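Local coordinates for protein citrate synthase (Metallosphaera sedula, PDB 6ABW) that probably catalyses the condensation of acetyl-CoA with oxaloacetate and water to give citrate and free CoA in the tricarboxylic acid cycle, at residues A[24-29]-A[358-363]. Sequence-based numbering, arbitrary orientation.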
ATOM      1  N   PHE A  24      -2.534  17.238 -13.092  1.00 57.96           N
ATOM      2  CA  PHE A  24      -1.401  17.560 -12.229  1.00 51.51           C
ATOM      3  C   PHE A  24      -1.760  17.323 -10.768  1.00 46.15           C
ATOM      4  O   PHE A  24      -2.578  18.041 -10.209  1.00 41.97           O
ATOM      5  CB  PHE A  24      -0.941  19.011 -12.423  1.00 50.87           C
ATOM      6  CG  PHE A  24      -0.260  19.255 -13.730  1.00 50.83           C
ATOM      7  CD1 PHE A  24       1.063  18.884 -13.918  1.00 48.73           C
ATOM      8  CD2 PHE A  24      -0.944  19.840 -14.785  1.00 57.98           C
ATOM      9  CE1 PHE A  24       1.711  19.087 -15.127  1.00 50.59           C
ATOM     10  CE2 PHE A  24      -0.307  20.051 -16.006  1.00 56.87           C
ATOM     11  CZ  PHE A  24       1.026  19.683 -16.173  1.00 55.56           C
ATOM     12  N   ILE A  25      -1.153  16.293 -10.171  1.00 38.65           N
ATOM     13  CA  ILE A  25      -1.382  15.926  -8.764  1.00 38.77           C
ATOM     14  C   ILE A  25      -0.500  16.711  -7.779  1.00 36.27           C
ATOM     15  O   ILE A  25      -0.841  16.771  -6.592  1.00 32.21           O
ATOM     16  CB  ILE A  25      -1.220  14.387  -8.513  1.00 40.81           C
ATOM     17  CG1 ILE A  25      -1.845  13.958  -7.175  1.00 44.97           C
ATOM     18  CG2 ILE A  25       0.238  13.943  -8.568  1.00 40.07           C
ATOM     19  CD1 ILE A  25      -1.653  12.483  -6.839  1.00 49.44           C
ATOM     20  N   LYS A  26       0.612  17.298  -8.257  1.00 28.70           N
ATOM     21  CA  LYS A  26       1.503  18.017  -7.375  1.00 27.87           C
ATOM     22  C   LYS A  26       2.468  18.847  -8.221  1.00 27.03           C
ATOM     23  O   LYS A  26       2.581  18.648  -9.448  1.00 29.17           O
ATOM     24  CB  LYS A  26       2.279  17.033  -6.429  1.00 28.43           C
ATOM     25  CG  LYS A  26       3.369  16.206  -7.135  1.00 28.52           C
ATOM     26  CD  LYS A  26       3.965  15.115  -6.244  1.00 28.98           C
ATOM     27  CE  LYS A  26       4.829  15.597  -5.081  1.00 30.05           C
ATOM     28  NZ  LYS A  26       6.204  15.956  -5.428  1.00 29.46           N
ATOM     29  N   THR A  27       3.166  19.768  -7.568  1.00 26.63           N
ATOM     30  CA  THR A  27       4.348  20.373  -8.146  1.00 27.16           C
ATOM     31  C   THR A  27       5.564  19.590  -7.687  1.00 25.58           C
ATOM     32  O   THR A  27       5.513  18.908  -6.670  1.00 25.63           O
ATOM     33  CB  THR A  27       4.522  21.830  -7.692  1.00 28.98           C
ATOM     34  OG1 THR A  27       4.765  21.852  -6.288  1.00 31.04           O
ATOM     35  CG2 THR A  27       3.288  22.630  -7.997  1.00 28.78           C
ATOM     36  N   THR A  28       6.655  19.670  -8.438  1.00 22.48           N
ATOM     37  CA  THR A  28       7.886  19.086  -8.010  1.00 20.18           C
ATOM     38  C   THR A  28       9.072  19.905  -8.441  1.00 20.68           C
ATOM     39  O   THR A  28       9.000  20.571  -9.456  1.00 22.67           O
ATOM     40  CB  THR A  28       8.031  17.580  -8.501  1.00 18.93           C
ATOM     41  OG1 THR A  28       9.129  16.992  -7.845  1.00 20.29           O
ATOM     42  CG2 THR A  28       8.290  17.467 -10.022  1.00 21.57           C
ATOM     43  N   SER A  29      10.146  19.814  -7.671  1.00 19.86           N
ATOM     44  CA  SER A  29      11.460  20.338  -8.011  1.00 20.59           C
ATOM     45  C   SER A  29      12.476  19.245  -8.233  1.00 19.61           C
ATOM     46  O   SER A  29      13.642  19.507  -8.415  1.00 20.23           O
ATOM     47  CB  SER A  29      11.974  21.291  -6.911  1.00 23.78           C
ATOM     48  OG  SER A  29      11.049  22.323  -6.786  1.00 26.10           O
ATOM     49  N   VAL A 358       7.159  12.041  -1.500  1.00 11.30           N
ATOM     50  CA  VAL A 358       6.243  12.112  -0.401  1.00 11.02           C
ATOM     51  C   VAL A 358       6.680  13.225   0.573  1.00 11.18           C
ATOM     52  O   VAL A 358       5.803  13.924   1.073  1.00 12.82           O
ATOM     53  CB  VAL A 358       5.947  10.797   0.341  1.00 11.14           C
ATOM     54  CG1 VAL A 358       5.260   9.835  -0.648  1.00 11.49           C
ATOM     55  CG2 VAL A 358       7.149  10.157   0.962  1.00 13.31           C
ATOM     56  N   ILE A 359       7.974  13.424   0.749  1.00 10.60           N
ATOM     57  CA  ILE A 359       8.483  14.469   1.654  1.00 11.57           C
ATOM     58  C   ILE A 359       8.072  15.817   1.083  1.00 13.17           C
ATOM     59  O   ILE A 359       7.529  16.636   1.789  1.00 13.95           O
ATOM     60  CB  ILE A 359       9.961  14.383   1.904  1.00 11.33           C
ATOM     61  CG1 ILE A 359      10.289  13.161   2.710  1.00 10.74           C
ATOM     62  CG2 ILE A 359      10.496  15.676   2.602  1.00 12.49           C
ATOM     63  CD1 ILE A 359      11.717  12.845   2.819  1.00 11.31           C
ATOM     64  N   GLU A 360       8.254  16.009  -0.219  1.00 13.36           N
ATOM     65  CA  GLU A 360       7.821  17.258  -0.899  1.00 16.65           C
ATOM     66  C   GLU A 360       6.364  17.490  -0.731  1.00 16.99           C
ATOM     67  O   GLU A 360       5.901  18.618  -0.413  1.00 17.56           O
ATOM     68  CB  GLU A 360       8.069  17.183  -2.403  1.00 20.12           C
ATOM     69  CG  GLU A 360       9.167  17.993  -2.967  1.00 25.78           C
ATOM     70  CD  GLU A 360       9.148  18.002  -4.535  1.00 29.98           C
ATOM     71  OE1 GLU A 360       9.852  18.890  -5.065  1.00 31.60           O
ATOM     72  OE2 GLU A 360       8.451  17.147  -5.205  1.00 24.32           O
ATOM     73  N   TYR A 361       5.586  16.423  -0.931  1.00 15.33           N
ATOM     74  CA  TYR A 361       4.164  16.507  -0.819  1.00 16.95           C
ATOM     75  C   TYR A 361       3.663  16.848   0.593  1.00 15.55           C
ATOM     76  O   TYR A 361       2.806  17.740   0.742  1.00 20.71           O
ATOM     77  CB  TYR A 361       3.511  15.226  -1.365  1.00 19.63           C
ATOM     78  CG  TYR A 361       2.023  15.302  -1.402  1.00 22.24           C
ATOM     79  CD1 TYR A 361       1.361  15.949  -2.439  1.00 27.52           C
ATOM     80  CD2 TYR A 361       1.285  14.736  -0.386  1.00 28.58           C
ATOM     81  CE1 TYR A 361      -0.040  15.998  -2.461  1.00 33.16           C
ATOM     82  CE2 TYR A 361      -0.092  14.797  -0.371  1.00 34.57           C
ATOM     83  CZ  TYR A 361      -0.768  15.421  -1.408  1.00 39.68           C
ATOM     84  OH  TYR A 361      -2.171  15.453  -1.329  1.00 44.07           O
ATOM     85  N   VAL A 362       4.167  16.157   1.607  1.00 15.10           N
ATOM     86  CA  VAL A 362       3.697  16.350   2.968  1.00 16.42           C
ATOM     87  C   VAL A 362       4.132  17.779   3.407  1.00 18.73           C
ATOM     88  O   VAL A 362       3.336  18.493   4.063  1.00 19.22           O
ATOM     89  CB  VAL A 362       4.248  15.293   3.934  1.00 15.69           C
ATOM     90  CG1 VAL A 362       3.993  15.655   5.358  1.00 18.31           C
ATOM     91  CG2 VAL A 362       3.626  13.878   3.659  1.00 16.58           C
ATOM     92  N   GLU A 363       5.365  18.162   3.080  1.00 15.77           N
ATOM     93  CA  GLU A 363       5.907  19.436   3.637  1.00 20.32           C
ATOM     94  C   GLU A 363       5.288  20.638   2.970  1.00 24.68           C
ATOM     95  O   GLU A 363       5.174  21.661   3.589  1.00 27.61           O
ATOM     96  CB  GLU A 363       7.415  19.463   3.592  1.00 19.78           C
ATOM     97  CG  GLU A 363       8.045  18.533   4.582  1.00 19.31           C
ATOM     98  CD  GLU A 363       9.567  18.638   4.629  1.00 18.88           C
ATOM     99  OE1 GLU A 363      10.114  19.547   3.883  1.00 20.64           O
ATOM    100  OE2 GLU A 363      10.274  17.839   5.354  1.00 17.89           O
TER
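Lys26 and Thr28, on strand 24-28, meet Tyr361 and Glu360 where the strand crosses helix 358-363 nearly perpendicularly (101°), the two axes 9.1 Å apart at closest. In the largely helical citrate synthase fold, strand 24-28 lies at the dimer interface, where it forms a parallel beta ladder with a strand of the second subunit. Glu360 reaches across with its chain extended beyond CG, and its carboxylate is gripped on both oxygens. OE1 of Glu360 accepts the backbone N-H of Ser29, N to OE1 2.8 Å, a nearly straight bond (167°), while OE2 takes the hydroxyl OG1 of Thr28 at 2.7 Å; both use syn lone pairs. Lys26 NZ adds a salt bridge to Glu360 OE2 at 2.6 Å, its side chain meeting that of Glu360 at about a right angle, and also hydrogen-bonds His357 ND1. Were Glu360 an alanine, the Lys26 ammonium would probably lose its carboxylate mate, and the Thr28 hydroxyl and the Ser29 N-H this acceptor. The Tyr361 ring has Lys26 CB at its edge, and its OH is hydrogen-bonded to Arg367 O. Bends at chi3 and at chi4 (-80°) turn the lysine's end toward the carboxylate, with Lys26 CE 4.0 Å from Tyr361 CB.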